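Local coordinates for Lmo2349 protein (Listeria monocytogenes, PDB 4GVO) that probably binds L-cystine or related amino acids outside the membrane and delivers them to an ABC transporter for uptake, at residues A[9-14]-A[70-75]; A[49-54]-A[207-212]; A[85-90]-A[199-204]. One frame throughout, in Å; residues are numbered along the deposited sequence.

Contact 1. Residues A[9-14]-A[70-75]; sequences QTITVG and VDIVAH. With HIS (histidine), chain E.
Asp-71 reaches across to the strand 9-14 and lays its carboxylate against the backbone of Thr-12. Its CG stands opposite the carbonyl carbon (chi1 -54°), which carries OD2 to 2.9 Å from Thr-12 N in a nearly straight bond. The donor meets OD2 on its anti side, somewhat out of the carboxylate plane. A water donates a hydrogen bond to the same oxygen and is hydrogen-bonded to Thr-12 OG1; aspartate is short enough to put OD2 on Thr-12 N and still accept from this water. In return Thr-12 O accepts from both Asp-71 N and Ile-72 N, at 2.8 and 3.2 Å. Beyond this turn the strands run parallel: Gly-14 N bonds to Ile-72 O, and Ala-74 N to Gly-14 O. On the face of Val-13 and Ile-72, branched side chains pack together, with Ile-11 CG2 slanting against Ile-72 CD1 at 3.8 Å. Small Ala-74 meets Val-13 CG1 at 4.0 Å. On the other face, bare Gly-14 leaves room for Val-70, whose CG1 lies 3.8 Å from Gly-14 CA. Paired backbone bonds and a carboxylate thus tie together two inner strands of the sheet, the second running on to His-75, whose ring obliquely meets the bound histidine.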
# COMPACT_ATOMS: atom_id res chain seq x y z
N GLN A 9 15.50 20.59 -10.16
CA GLN A 9 15.38 19.28 -10.83
C GLN A 9 13.95 18.75 -10.74
O GLN A 9 13.37 18.67 -9.66
CB GLN A 9 16.32 18.27 -10.18
CG GLN A 9 16.42 16.93 -10.92
CD GLN A 9 17.31 15.90 -10.22
OE1 GLN A 9 18.15 16.25 -9.40
NE2 GLN A 9 17.12 14.62 -10.56
N THR A 10 13.38 18.34 -11.88
CA THR A 10 12.04 17.73 -11.91
C THR A 10 12.15 16.26 -11.57
O THR A 10 12.95 15.53 -12.16
CB THR A 10 11.36 17.90 -13.28
OG1 THR A 10 11.26 19.30 -13.54
CG2 THR A 10 10.00 17.27 -13.30
N ILE A 11 11.33 15.84 -10.62
CA ILE A 11 11.28 14.46 -10.15
C ILE A 11 9.91 13.93 -10.49
O ILE A 11 8.92 14.54 -10.14
CB ILE A 11 11.49 14.41 -8.60
CG1 ILE A 11 12.84 15.04 -8.22
CG2 ILE A 11 11.34 13.00 -8.09
CD1 ILE A 11 14.06 14.47 -8.95
N THR A 12 9.86 12.80 -11.17
CA THR A 12 8.61 12.14 -11.51
C THR A 12 8.29 11.03 -10.53
O THR A 12 9.09 10.14 -10.29
CB THR A 12 8.64 11.58 -12.95
OG1 THR A 12 8.92 12.68 -13.84
CG2 THR A 12 7.31 10.95 -13.35
N VAL A 13 7.13 11.16 -9.92
CA VAL A 13 6.63 10.24 -8.90
C VAL A 13 5.54 9.37 -9.48
O VAL A 13 4.47 9.87 -9.86
CB VAL A 13 6.08 11.04 -7.69
CG1 VAL A 13 5.62 10.10 -6.58
CG2 VAL A 13 7.10 12.05 -7.17
N GLY A 14 5.77 8.07 -9.53
CA GLY A 14 4.73 7.15 -9.90
C GLY A 14 3.79 6.89 -8.74
O GLY A 14 4.24 6.62 -7.63
N VAL A 70 9.92 6.45 -14.00
CA VAL A 70 9.66 7.31 -12.86
C VAL A 70 10.93 7.33 -11.98
O VAL A 70 11.77 6.43 -12.08
CB VAL A 70 8.43 6.87 -12.05
CG1 VAL A 70 7.12 6.97 -12.89
CG2 VAL A 70 8.64 5.50 -11.43
N ASP A 71 11.06 8.35 -11.13
CA ASP A 71 12.16 8.48 -10.20
C ASP A 71 11.88 7.97 -8.80
O ASP A 71 12.80 7.55 -8.09
CB ASP A 71 12.61 9.94 -10.13
CG ASP A 71 12.94 10.53 -11.51
OD1 ASP A 71 13.72 9.89 -12.26
OD2 ASP A 71 12.42 11.63 -11.86
N ILE A 72 10.62 8.00 -8.41
CA ILE A 72 10.17 7.59 -7.08
C ILE A 72 8.84 6.94 -7.25
O ILE A 72 8.07 7.37 -8.12
CB ILE A 72 9.94 8.80 -6.15
CG1 ILE A 72 11.23 9.57 -5.94
CG2 ILE A 72 9.34 8.37 -4.81
CD1 ILE A 72 11.12 10.76 -4.98
N VAL A 73 8.56 5.95 -6.40
CA VAL A 73 7.19 5.38 -6.32
C VAL A 73 6.64 5.67 -4.93
O VAL A 73 7.35 5.45 -3.92
CB VAL A 73 7.20 3.87 -6.62
CG1 VAL A 73 5.87 3.21 -6.26
CG2 VAL A 73 7.53 3.64 -8.10
N ALA A 74 5.40 6.15 -4.90
CA ALA A 74 4.62 6.41 -3.67
C ALA A 74 3.29 5.71 -3.76
O ALA A 74 2.43 6.16 -4.51
CB ALA A 74 4.40 7.91 -3.49
N HIS A 75 3.14 4.56 -3.11
CA HIS A 75 1.91 3.82 -3.11
C HIS A 75 1.85 2.88 -1.93
O HIS A 75 1.69 1.68 -2.10
CB HIS A 75 1.76 3.04 -4.44
CG HIS A 75 0.35 2.57 -4.74
ND1 HIS A 75 -0.33 1.67 -3.98
CD2 HIS A 75 -0.51 2.93 -5.78
CE1 HIS A 75 -1.57 1.50 -4.51
NE2 HIS A 75 -1.67 2.23 -5.61
N HIS E . 1.32 -2.04 0.53
CA HIS E . 1.33 -2.68 -0.82
C HIS E . 2.68 -3.19 -1.21
O HIS E . 3.66 -2.85 -0.54
CB HIS E . 0.83 -1.71 -1.86
CG HIS E . -0.67 -1.72 -1.99
ND1 HIS E . -1.45 -1.36 -0.96
CD2 HIS E . -1.53 -2.13 -3.03
CE1 HIS E . -2.75 -1.52 -1.34
NE2 HIS E . -2.77 -1.97 -2.60
OXT HIS E . 2.78 -3.96 -2.20
O HOH W 1 11.72 13.00 -14.13

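Contact 2. Residues A[49-54]-A[207-212]; sequences YKFKFK and TKLSKK. With NA (sodium ion), chain D.
Leu-209 sets one methyl, CD1, against two aromatic side chains of the strand 49-54. The methyl lies over a face of the Tyr-49 ring, 4.2 Å from its centroid and displaced toward the rim: a CH-pi contact. It also approaches Phe-51 obliquely, with CD1 4.3 Å from Phe-51 CZ. The leucine has CG anti to its backbone N (chi1 177°), which extends the branched end from the helix toward the rings. A bulky, purely apolar tip is well suited to this buried place, where no hydrogen bond joins the two segments and the contact rests on van der Waals and CH-pi packing. Strand and helix run almost perpendicular, with axes 12.1 Å apart, so long side chains must span the gap. This is the alpha/beta sandwich layering of a family 3 solute-binding protein: the strand 49-55 pairs in parallel with strand 9-15, and helix 207-222 packs against that sheet. Toward solvent the packing thins to lysine methylenes. The extended chain of Lys-208 passes the phenol end, its CE 3.7 Å from Tyr-49 OH, while Lys-212, bent at its second torsion, brings CG to 3.8 Å from Tyr-49 CE2. Lysine fits such a border because its carbons can pack beside the phenol while the chain carries the ammonium group onward. The backbone of the tyrosine also takes part in a metal site: Tyr-49 O coordinates a sodium ion at 2.2 Å, alongside a water, Asp-43 and Leu-46. Asp-43 also accepts a hydrogen bond from Phe-51 N.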
# COMPACT_ATOMS: atom_id res chain seq x y z
N TYR A 49 13.96 20.97 -5.96
CA TYR A 49 13.30 19.91 -6.69
C TYR A 49 11.85 20.35 -6.99
O TYR A 49 11.27 21.13 -6.24
CB TYR A 49 13.27 18.64 -5.86
CG TYR A 49 14.64 18.04 -5.64
CD1 TYR A 49 15.22 17.21 -6.59
CD2 TYR A 49 15.37 18.33 -4.52
CE1 TYR A 49 16.48 16.66 -6.41
CE2 TYR A 49 16.64 17.78 -4.32
CZ TYR A 49 17.17 16.92 -5.26
OH TYR A 49 18.41 16.36 -5.08
N LYS A 50 11.30 19.82 -8.06
CA LYS A 50 9.87 19.97 -8.39
C LYS A 50 9.35 18.58 -8.62
O LYS A 50 9.85 17.89 -9.46
CB LYS A 50 9.67 20.83 -9.66
CG LYS A 50 8.22 21.09 -10.08
CD LYS A 50 8.13 21.65 -11.51
CE LYS A 50 7.81 20.58 -12.57
NZ LYS A 50 8.64 20.70 -13.80
N PHE A 51 8.32 18.20 -7.90
CA PHE A 51 7.76 16.85 -7.99
C PHE A 51 6.52 16.90 -8.85
O PHE A 51 5.63 17.74 -8.65
CB PHE A 51 7.42 16.30 -6.61
CG PHE A 51 8.62 15.96 -5.76
CD1 PHE A 51 9.43 16.94 -5.20
CD2 PHE A 51 8.96 14.62 -5.48
CE1 PHE A 51 10.53 16.62 -4.42
CE2 PHE A 51 10.06 14.33 -4.68
CZ PHE A 51 10.82 15.34 -4.13
N LYS A 52 6.45 15.99 -9.79
CA LYS A 52 5.26 15.82 -10.58
C LYS A 52 4.85 14.35 -10.57
O LYS A 52 5.69 13.50 -10.39
CB LYS A 52 5.50 16.26 -11.99
CG LYS A 52 6.51 15.49 -12.73
CD LYS A 52 6.71 16.05 -14.13
CE LYS A 52 5.47 15.93 -15.01
NZ LYS A 52 5.73 16.42 -16.38
N PHE A 53 3.58 14.09 -10.80
CA PHE A 53 3.08 12.74 -10.75
C PHE A 53 2.90 12.14 -12.14
O PHE A 53 2.58 12.83 -13.11
CB PHE A 53 1.75 12.70 -9.98
CG PHE A 53 1.88 13.11 -8.54
CD1 PHE A 53 2.33 12.22 -7.58
CD2 PHE A 53 1.60 14.42 -8.16
CE1 PHE A 53 2.44 12.61 -6.27
CE2 PHE A 53 1.75 14.82 -6.85
CZ PHE A 53 2.16 13.90 -5.91
N LYS A 54 3.05 10.81 -12.16
CA LYS A 54 2.72 9.97 -13.30
C LYS A 54 1.87 8.83 -12.76
O LYS A 54 2.36 7.98 -12.02
CB LYS A 54 3.97 9.44 -14.00
CG LYS A 54 3.68 8.64 -15.26
CD LYS A 54 4.91 7.95 -15.84
CE LYS A 54 5.86 8.88 -16.56
NZ LYS A 54 5.39 9.23 -17.94
N THR A 207 20.67 8.17 -4.43
CA THR A 207 20.99 8.39 -3.03
C THR A 207 20.85 9.82 -2.55
O THR A 207 20.38 10.06 -1.46
CB THR A 207 22.34 7.80 -2.69
OG1 THR A 207 23.34 8.38 -3.54
CG2 THR A 207 22.34 6.26 -2.85
N LYS A 208 21.14 10.78 -3.41
CA LYS A 208 21.02 12.17 -3.02
C LYS A 208 19.57 12.52 -2.84
O LYS A 208 19.19 13.11 -1.82
CB LYS A 208 21.71 13.11 -4.07
CG LYS A 208 21.53 14.58 -3.77
CD LYS A 208 22.34 15.47 -4.70
CE LYS A 208 22.04 16.93 -4.41
NZ LYS A 208 22.74 17.82 -5.38
N LEU A 209 18.76 12.16 -3.81
CA LEU A 209 17.31 12.41 -3.71
C LEU A 209 16.71 11.73 -2.48
O LEU A 209 15.91 12.31 -1.75
CB LEU A 209 16.60 11.97 -4.97
CG LEU A 209 15.08 12.06 -5.03
CD1 LEU A 209 14.66 13.52 -4.83
CD2 LEU A 209 14.60 11.52 -6.38
N SER A 210 17.10 10.48 -2.23
CA SER A 210 16.58 9.75 -1.06
C SER A 210 16.90 10.48 0.24
O SER A 210 16.03 10.60 1.14
CB SER A 210 17.15 8.33 -1.06
OG SER A 210 16.47 7.55 -0.12
N LYS A 211 18.13 10.97 0.35
CA LYS A 211 18.53 11.74 1.54
C LYS A 211 17.69 13.02 1.71
O LYS A 211 17.29 13.34 2.84
CB LYS A 211 20.01 12.06 1.47
CG LYS A 211 20.59 12.71 2.70
CD LYS A 211 22.07 12.99 2.50
CE LYS A 211 22.62 13.93 3.56
NZ LYS A 211 24.07 14.23 3.33
N LYS A 212 17.44 13.72 0.60
CA LYS A 212 16.64 14.95 0.61
C LYS A 212 15.21 14.63 1.05
O LYS A 212 14.62 15.35 1.86
CB LYS A 212 16.68 15.65 -0.75
CG LYS A 212 18.06 16.19 -1.14
CD LYS A 212 18.39 17.50 -0.47
CE LYS A 212 19.71 18.06 -1.00
NZ LYS A 212 19.99 19.38 -0.39
NA NA D . 10.14 21.60 -4.41
O HOH W 2 9.49 23.78 -4.63

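Contact 3. Residues A[85-90]-A[199-204]; sequences KKFLFN and YFMLGK
Met-201 is the main bump of this contact, and Phe-89 with Phe-87 forms the hollow that takes it. Its CG sits over the face of the Phe-89 ring, 3.5 Å from Phe-89 CE2, and its sulfur follows obliquely as a Met-aromatic contact. A bend at the third torsion (chi3 61°) then turns the methyl toward the neighbouring ring, with Met-201 CE 3.5 Å from Phe-87 CD2. An unbranched, flexible methionine can follow this path past both rings. The edge of Phe-89 is met in plane by Tyr-199 CB, 3.8 Å from Phe-89 CD2. Phe-89 and Met-201 belong to a short antiparallel ladder, as its non-hydrogen-bonded pair, next to the hydrogen-bonded pair Leu-88 and Leu-202. It joins strand 88-89 to strand 191-202 in the mixed sheet of a family 3 solute-binding protein. On the face of Leu-88 and Leu-202, both leucines turn toward Ser-210 of the helix 207-222, whose small side chain lets the helix come close. At one end of the ladder Asn-90 turns its amide to the partner segment: OD1 accepts from Phe-200 N at 2.9 Å, while ND2 is held by Asp-214. At the other end Lys-204, bent at its second torsion, lies along the backbone of Lys-86 and Phe-87, and its NZ gives a hydrogen bond of 2.8 Å to Phe-87 O, arriving from above the carbonyl plane. The same ammonium group bonds to Glu-84 O, and a water bridges Lys-86 O to Lys-204 N.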
# COMPACT_ATOMS: atom_id res chain seq x y z
N LYS A 85 16.54 -5.76 -2.84
CA LYS A 85 17.58 -6.28 -3.71
C LYS A 85 17.62 -5.50 -5.03
O LYS A 85 18.68 -5.40 -5.64
CB LYS A 85 17.47 -7.78 -3.96
CG LYS A 85 16.45 -8.22 -5.00
CD LYS A 85 15.86 -9.54 -4.53
CE LYS A 85 14.79 -10.15 -5.41
NZ LYS A 85 13.94 -9.20 -6.14
N LYS A 86 16.50 -4.88 -5.42
CA LYS A 86 16.38 -4.16 -6.69
C LYS A 86 16.37 -2.64 -6.56
O LYS A 86 16.85 -1.93 -7.46
CB LYS A 86 15.12 -4.56 -7.44
CG LYS A 86 15.02 -5.99 -7.84
CD LYS A 86 13.64 -6.26 -8.45
CE LYS A 86 13.50 -5.59 -9.83
NZ LYS A 86 12.22 -5.88 -10.53
N PHE A 87 15.81 -2.14 -5.45
CA PHE A 87 15.49 -0.71 -5.31
C PHE A 87 16.02 -0.13 -3.98
O PHE A 87 16.30 -0.87 -3.02
CB PHE A 87 13.98 -0.52 -5.40
CG PHE A 87 13.41 -0.95 -6.69
CD1 PHE A 87 13.73 -0.26 -7.85
CD2 PHE A 87 12.59 -2.06 -6.78
CE1 PHE A 87 13.22 -0.65 -9.10
CE2 PHE A 87 12.09 -2.45 -8.01
CZ PHE A 87 12.38 -1.75 -9.15
N LEU A 88 16.13 1.20 -3.96
CA LEU A 88 16.44 1.97 -2.77
C LEU A 88 15.18 2.36 -2.03
O LEU A 88 14.24 2.86 -2.63
CB LEU A 88 17.23 3.20 -3.19
CG LEU A 88 17.64 4.18 -2.10
CD1 LEU A 88 18.55 3.47 -1.08
CD2 LEU A 88 18.35 5.35 -2.75
N PHE A 89 15.16 2.12 -0.73
CA PHE A 89 14.14 2.66 0.16
C PHE A 89 14.72 3.84 0.93
O PHE A 89 15.87 3.76 1.38
CB PHE A 89 13.66 1.64 1.16
CG PHE A 89 12.81 0.55 0.54
CD1 PHE A 89 13.37 -0.45 -0.22
CD2 PHE A 89 11.45 0.56 0.66
CE1 PHE A 89 12.55 -1.45 -0.78
CE2 PHE A 89 10.64 -0.41 0.08
CZ PHE A 89 11.19 -1.42 -0.61
N ASN A 90 13.96 4.92 1.10
CA ASN A 90 14.42 5.97 1.99
C ASN A 90 14.42 5.43 3.44
O ASN A 90 13.87 4.35 3.70
CB ASN A 90 13.62 7.25 1.82
CG ASN A 90 12.22 7.13 2.34
OD1 ASN A 90 11.47 6.28 1.86
ND2 ASN A 90 11.86 7.95 3.32
N TYR A 199 7.55 3.06 2.93
CA TYR A 199 8.56 3.99 2.52
C TYR A 199 8.37 4.35 1.05
O TYR A 199 7.67 3.67 0.32
CB TYR A 199 9.95 3.38 2.67
CG TYR A 199 10.31 2.82 4.03
CD1 TYR A 199 9.92 1.53 4.40
CD2 TYR A 199 11.07 3.55 4.92
CE1 TYR A 199 10.26 0.99 5.61
CE2 TYR A 199 11.39 3.04 6.14
CZ TYR A 199 11.00 1.74 6.48
OH TYR A 199 11.35 1.21 7.68
N PHE A 200 9.07 5.39 0.60
CA PHE A 200 9.23 5.64 -0.83
C PHE A 200 10.27 4.68 -1.43
O PHE A 200 11.19 4.24 -0.73
CB PHE A 200 9.65 7.08 -1.09
CG PHE A 200 8.66 8.08 -0.57
CD1 PHE A 200 7.46 8.24 -1.21
CD2 PHE A 200 8.92 8.84 0.59
CE1 PHE A 200 6.53 9.13 -0.75
CE2 PHE A 200 7.95 9.72 1.08
CZ PHE A 200 6.76 9.88 0.39
N MET A 201 10.10 4.38 -2.71
CA MET A 201 11.03 3.56 -3.41
C MET A 201 11.65 4.34 -4.53
O MET A 201 10.96 5.08 -5.24
CB MET A 201 10.36 2.29 -3.97
CG MET A 201 9.84 1.40 -2.86
SD MET A 201 9.08 -0.13 -3.44
CE MET A 201 10.44 -0.91 -4.30
N LEU A 202 12.96 4.17 -4.69
CA LEU A 202 13.76 4.91 -5.68
C LEU A 202 14.70 3.94 -6.39
O LEU A 202 14.89 2.82 -5.98
CB LEU A 202 14.58 5.99 -4.98
CG LEU A 202 13.82 7.00 -4.11
CD1 LEU A 202 13.75 6.55 -2.63
CD2 LEU A 202 14.47 8.38 -4.22
N GLY A 203 15.33 4.42 -7.45
CA GLY A 203 16.45 3.68 -8.03
C GLY A 203 17.64 3.69 -7.11
O GLY A 203 17.85 4.64 -6.37
N LYS A 204 18.46 2.64 -7.20
CA LYS A 204 19.63 2.49 -6.32
C LYS A 204 20.63 3.63 -6.47
O LYS A 204 21.35 3.92 -5.52
CB LYS A 204 20.33 1.13 -6.55
CG LYS A 204 19.58 -0.04 -5.89
CD LYS A 204 19.64 -0.04 -4.38
CE LYS A 204 19.26 -1.40 -3.76
NZ LYS A 204 18.92 -1.29 -2.27
O HOH W 3 17.49 0.43 -8.76

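All three contacts belong to one mixed sheet and the helix beside it. The centres of contacts 1 and 2 lie about 6 Å apart, and that of contact 3 about 11 Å from the first and 12 Å from the second. Strand 9-15 runs between 49-55 and 72-73, and 72-73 in turn pairs with 191-202, so neighbouring backbones link the contacts. Along the chain, contact 1 closes before contact 3 opens, whereas contacts 1 and 2 interleave. Contact 2 encloses contact 3 in sequence, its strand coming earlier and its helix later. Late sequence thus completes a sheet begun by early strands, as in two-lobed binding proteins; contacts 1 and 3 reach toward the ligand pocket, while contact 2 lies at the sodium end.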